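Local coordinates for protein shikimate kinase (Bacteroides thetaiotaomicron, PDB 3VAA) that probably phosphorylates the 3-hydroxyl group of shikimate at the expense of ATP, a magnesium-dependent step on the route to chorismate, at residues T31-T39 with L131-R142. Numbering follows the deposited sequence.
Sequences TGYMGAGKT and LFRRLRIAKQQR
With CG of Arg-134 turned away from its carbonyl carbon (chi1 -67°) and the chain straight from there to NE, NH1 reaches the backbone carbonyls of the P-loop, the turn between strand 27-31 and helix 38-49. It gives a fairly straight hydrogen bond to Gly-35 O (3.0 Å, 159° at the hydrogen), lying on a lone pair in the carbonyl plane, and a weak, more bent one to Ala-36 O. NE forms a salt bridge with Glu-181 and NH2 a hydrogen bond to Ala-177 O, fixing the guanidinium's rotation. Arg-142 bends at chi2 (-66°) and lays one guanidinium face over Met-34 CB, 3.6 Å from CZ, while Met-34 SD passes beside its CD. Leu-131 CD2 meets Gly-35 C at 3.6 Å, and the methyls of Leu-135 abut Met-34 O and, within the type II turn from Tyr-33 to Ala-36, Gly-35 CA. The example illustrates how a helix and the chain after it pack against a phosphate-binding loop: Gly-35 and Arg-142 are both predicted to bind ATP. Helix 128-137 packs against the loop between strand 27-31 and helix 38-49, helix 150-168 touches the Tyr-33 ring, and strand 120-125 lies against Ala-36 through Leu-124.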
loop_
_atom_site.group_PDB
_atom_site.type_symbol
_atom_site.label_atom_id
_atom_site.label_comp_id
_atom_site.label_asym_id
_atom_site.label_seq_id
_atom_site.Cartn_x
_atom_site.Cartn_y
_atom_site.Cartn_z
ATOM N N THR A 31 -0.121 4.100 -0.238
ATOM C CA THR A 31 0.994 3.581 0.505
ATOM C C THR A 31 0.546 3.238 1.928
ATOM O O THR A 31 -0.459 3.767 2.432
ATOM C CB THR A 31 2.154 4.600 0.586
ATOM O OG1 THR A 31 1.752 5.734 1.355
ATOM C CG2 THR A 31 2.619 5.062 -0.840
ATOM N N GLY A 32 1.308 2.382 2.585
ATOM C CA GLY A 32 0.991 1.993 3.952
ATOM C C GLY A 32 1.374 0.555 4.207
ATOM O O GLY A 32 1.825 -0.150 3.309
ATOM N N TYR A 33 1.178 0.113 5.448
ATOM C CA TYR A 33 1.604 -1.214 5.852
ATOM C C TYR A 33 0.618 -2.282 5.436
ATOM O O TYR A 33 -0.521 -1.970 5.081
ATOM C CB TYR A 33 1.762 -1.216 7.386
ATOM C CG TYR A 33 2.553 -2.360 7.972
ATOM C CD1 TYR A 33 3.877 -2.594 7.599
ATOM C CD2 TYR A 33 1.989 -3.194 8.939
ATOM C CE1 TYR A 33 4.599 -3.640 8.147
ATOM C CE2 TYR A 33 2.715 -4.228 9.506
ATOM C CZ TYR A 33 4.015 -4.452 9.104
ATOM O OH TYR A 33 4.707 -5.489 9.680
ATOM N N MET A 34 1.057 -3.535 5.453
ATOM C CA MET A 34 0.135 -4.646 5.234
ATOM C C MET A 34 -0.995 -4.538 6.258
ATOM O O MET A 34 -0.764 -4.234 7.447
ATOM C CB MET A 34 0.824 -6.011 5.384
ATOM C CG MET A 34 1.492 -6.256 6.712
ATOM S SD MET A 34 2.088 -7.951 6.845
ATOM C CE MET A 34 2.958 -7.921 8.393
ATOM N N GLY A 35 -2.217 -4.778 5.792
ATOM C CA GLY A 35 -3.383 -4.702 6.646
ATOM C C GLY A 35 -4.045 -3.350 6.678
ATOM O O GLY A 35 -5.152 -3.233 7.189
ATOM N N ALA A 36 -3.380 -2.324 6.129
ATOM C CA ALA A 36 -3.926 -0.947 6.155
ATOM C C ALA A 36 -5.182 -0.755 5.319
ATOM O O ALA A 36 -5.964 0.138 5.589
ATOM C CB ALA A 36 -2.861 0.062 5.731
ATOM N N GLY A 37 -5.375 -1.599 4.316
ATOM C CA GLY A 37 -6.538 -1.502 3.429
ATOM C C GLY A 37 -6.271 -0.957 2.039
ATOM O O GLY A 37 -7.189 -0.491 1.376
ATOM N N LYS A 38 -5.016 -1.030 1.578
ATOM C CA LYS A 38 -4.666 -0.525 0.247
ATOM C C LYS A 38 -5.484 -1.169 -0.869
ATOM O O LYS A 38 -5.941 -0.478 -1.770
ATOM C CB LYS A 38 -3.158 -0.681 -0.010
ATOM C CG LYS A 38 -2.296 0.138 0.950
ATOM C CD LYS A 38 -0.784 -0.130 0.761
ATOM C CE LYS A 38 -0.380 -1.535 1.137
ATOM N NZ LYS A 38 1.064 -1.653 1.133
ATOM N N THR A 39 -5.710 -2.479 -0.792
ATOM C CA THR A 39 -6.507 -3.166 -1.805
ATOM C C THR A 39 -7.993 -2.854 -1.638
ATOM O O THR A 39 -8.695 -2.509 -2.609
ATOM C CB THR A 39 -6.247 -4.687 -1.758
ATOM O OG1 THR A 39 -4.862 -4.912 -2.058
ATOM C CG2 THR A 39 -7.125 -5.439 -2.777
ATOM N N LEU A 131 -4.522 -2.571 13.033
ATOM C CA LEU A 131 -3.636 -3.457 12.258
ATOM C C LEU A 131 -3.529 -4.831 12.940
ATOM O O LEU A 131 -3.555 -5.879 12.269
ATOM C CB LEU A 131 -2.244 -2.833 12.094
ATOM C CG LEU A 131 -2.181 -1.630 11.168
ATOM C CD1 LEU A 131 -0.771 -1.076 11.152
ATOM C CD2 LEU A 131 -2.642 -2.008 9.729
ATOM N N PHE A 132 -3.413 -4.807 14.274
ATOM C CA PHE A 132 -3.328 -6.020 15.096
ATOM C C PHE A 132 -4.537 -6.908 14.842
ATOM O O PHE A 132 -4.396 -8.106 14.503
ATOM C CB PHE A 132 -3.195 -5.628 16.579
ATOM C CG PHE A 132 -3.152 -6.797 17.537
ATOM C CD1 PHE A 132 -1.958 -7.480 17.771
ATOM C CD2 PHE A 132 -4.288 -7.187 18.224
ATOM C CE1 PHE A 132 -1.901 -8.547 18.660
ATOM C CE2 PHE A 132 -4.239 -8.258 19.129
ATOM C CZ PHE A 132 -3.037 -8.940 19.339
ATOM N N ARG A 133 -5.731 -6.348 14.990
ATOM C CA ARG A 133 -6.946 -7.134 14.737
ATOM C C ARG A 133 -6.990 -7.695 13.317
ATOM O O ARG A 133 -7.193 -8.899 13.114
ATOM C CB ARG A 133 -8.179 -6.275 14.967
ATOM C CG ARG A 133 -9.488 -7.044 14.903
ATOM C CD ARG A 133 -10.613 -6.071 15.099
ATOM N NE ARG A 133 -10.708 -5.182 13.943
ATOM C CZ ARG A 133 -11.007 -3.889 13.991
ATOM N NH1 ARG A 133 -11.195 -3.276 15.148
ATOM N NH2 ARG A 133 -11.081 -3.193 12.869
ATOM N N ARG A 134 -6.791 -6.827 12.327
ATOM C CA ARG A 134 -6.862 -7.251 10.937
ATOM C C ARG A 134 -5.850 -8.325 10.578
ATOM O O ARG A 134 -6.179 -9.280 9.892
ATOM C CB ARG A 134 -6.671 -6.071 9.986
ATOM C CG ARG A 134 -7.796 -5.054 10.028
ATOM C CD ARG A 134 -7.433 -3.854 9.140
ATOM N NE ARG A 134 -8.516 -2.885 9.061
ATOM C CZ ARG A 134 -8.429 -1.704 8.454
ATOM N NH1 ARG A 134 -7.306 -1.315 7.858
ATOM N NH2 ARG A 134 -9.473 -0.894 8.460
ATOM N N LEU A 135 -4.616 -8.169 11.051
ATOM C CA LEU A 135 -3.559 -9.109 10.716
ATOM C C LEU A 135 -3.735 -10.437 11.442
ATOM O O LEU A 135 -3.382 -11.477 10.903
ATOM C CB LEU A 135 -2.179 -8.474 10.945
ATOM C CG LEU A 135 -1.893 -7.311 9.981
ATOM C CD1 LEU A 135 -0.639 -6.541 10.368
ATOM C CD2 LEU A 135 -1.785 -7.770 8.523
ATOM N N ARG A 136 -4.280 -10.392 12.655
ATOM C CA ARG A 136 -4.613 -11.611 13.410
ATOM C C ARG A 136 -5.600 -12.448 12.622
ATOM O O ARG A 136 -5.463 -13.667 12.493
ATOM C CB ARG A 136 -5.304 -11.247 14.722
ATOM C CG ARG A 136 -4.498 -11.370 15.977
ATOM C CD ARG A 136 -5.428 -11.085 17.165
ATOM N NE ARG A 136 -5.317 -12.096 18.203
ATOM C CZ ARG A 136 -6.012 -12.082 19.335
ATOM N NH1 ARG A 136 -6.862 -11.092 19.583
ATOM N NH2 ARG A 136 -5.857 -13.060 20.221
ATOM N N ILE A 137 -6.629 -11.781 12.119
ATOM C CA ILE A 137 -7.674 -12.448 11.344
ATOM C C ILE A 137 -7.153 -12.956 10.006
ATOM O O ILE A 137 -7.615 -13.980 9.502
ATOM C CB ILE A 137 -8.868 -11.504 11.135
ATOM C CG1 ILE A 137 -9.553 -11.251 12.472
ATOM C CG2 ILE A 137 -9.867 -12.116 10.192
ATOM C CD1 ILE A 137 -10.172 -12.486 13.089
ATOM N N ALA A 138 -6.174 -12.244 9.449
ATOM C CA ALA A 138 -5.549 -12.620 8.182
ATOM C C ALA A 138 -4.183 -13.300 8.395
ATOM O O ALA A 138 -3.370 -13.347 7.469
ATOM C CB ALA A 138 -5.347 -11.378 7.318
ATOM N N LYS A 139 -3.938 -13.821 9.599
ATOM C CA LYS A 139 -2.642 -14.438 9.958
ATOM C C LYS A 139 -2.147 -15.441 8.923
ATOM O O LYS A 139 -0.975 -15.418 8.541
ATOM C CB LYS A 139 -2.744 -15.118 11.335
ATOM C CG LYS A 139 -1.520 -15.965 11.738
ATOM C CD LYS A 139 -0.279 -15.125 12.035
ATOM C CE LYS A 139 -0.412 -14.364 13.351
ATOM N NZ LYS A 139 -0.603 -15.304 14.500
ATOM N N GLN A 140 -3.037 -16.320 8.474
ATOM C CA GLN A 140 -2.689 -17.350 7.478
ATOM C C GLN A 140 -2.119 -16.760 6.179
ATOM O O GLN A 140 -1.299 -17.393 5.503
ATOM C CB GLN A 140 -3.924 -18.198 7.157
ATOM C CG GLN A 140 -3.762 -19.173 5.974
ATOM C CD GLN A 140 -2.656 -20.186 6.180
ATOM O OE1 GLN A 140 -2.321 -20.541 7.317
ATOM N NE2 GLN A 140 -2.099 -20.689 5.076
ATOM N N GLN A 141 -2.564 -15.560 5.823
ATOM C CA GLN A 141 -2.121 -14.924 4.586
ATOM C C GLN A 141 -0.822 -14.138 4.740
ATOM O O GLN A 141 -0.338 -13.570 3.763
ATOM C CB GLN A 141 -3.206 -13.978 4.039
ATOM C CG GLN A 141 -4.411 -14.667 3.458
ATOM C CD GLN A 141 -5.303 -15.320 4.496
ATOM O OE1 GLN A 141 -5.743 -14.672 5.457
ATOM N NE2 GLN A 141 -5.613 -16.597 4.291
ATOM N N ARG A 142 -0.256 -14.113 5.950
ATOM C CA ARG A 142 0.961 -13.327 6.228
ATOM C C ARG A 142 1.988 -14.201 6.932
ATOM O O ARG A 142 2.050 -14.209 8.166
ATOM C CB ARG A 142 0.608 -12.126 7.131
ATOM C CG ARG A 142 -0.514 -11.238 6.612
ATOM C CD ARG A 142 -0.123 -10.507 5.333
ATOM N NE ARG A 142 -1.152 -9.539 4.942
ATOM C CZ ARG A 142 -1.054 -8.721 3.898
ATOM N NH1 ARG A 142 0.030 -8.744 3.125
ATOM N NH2 ARG A 142 -2.042 -7.866 3.630
#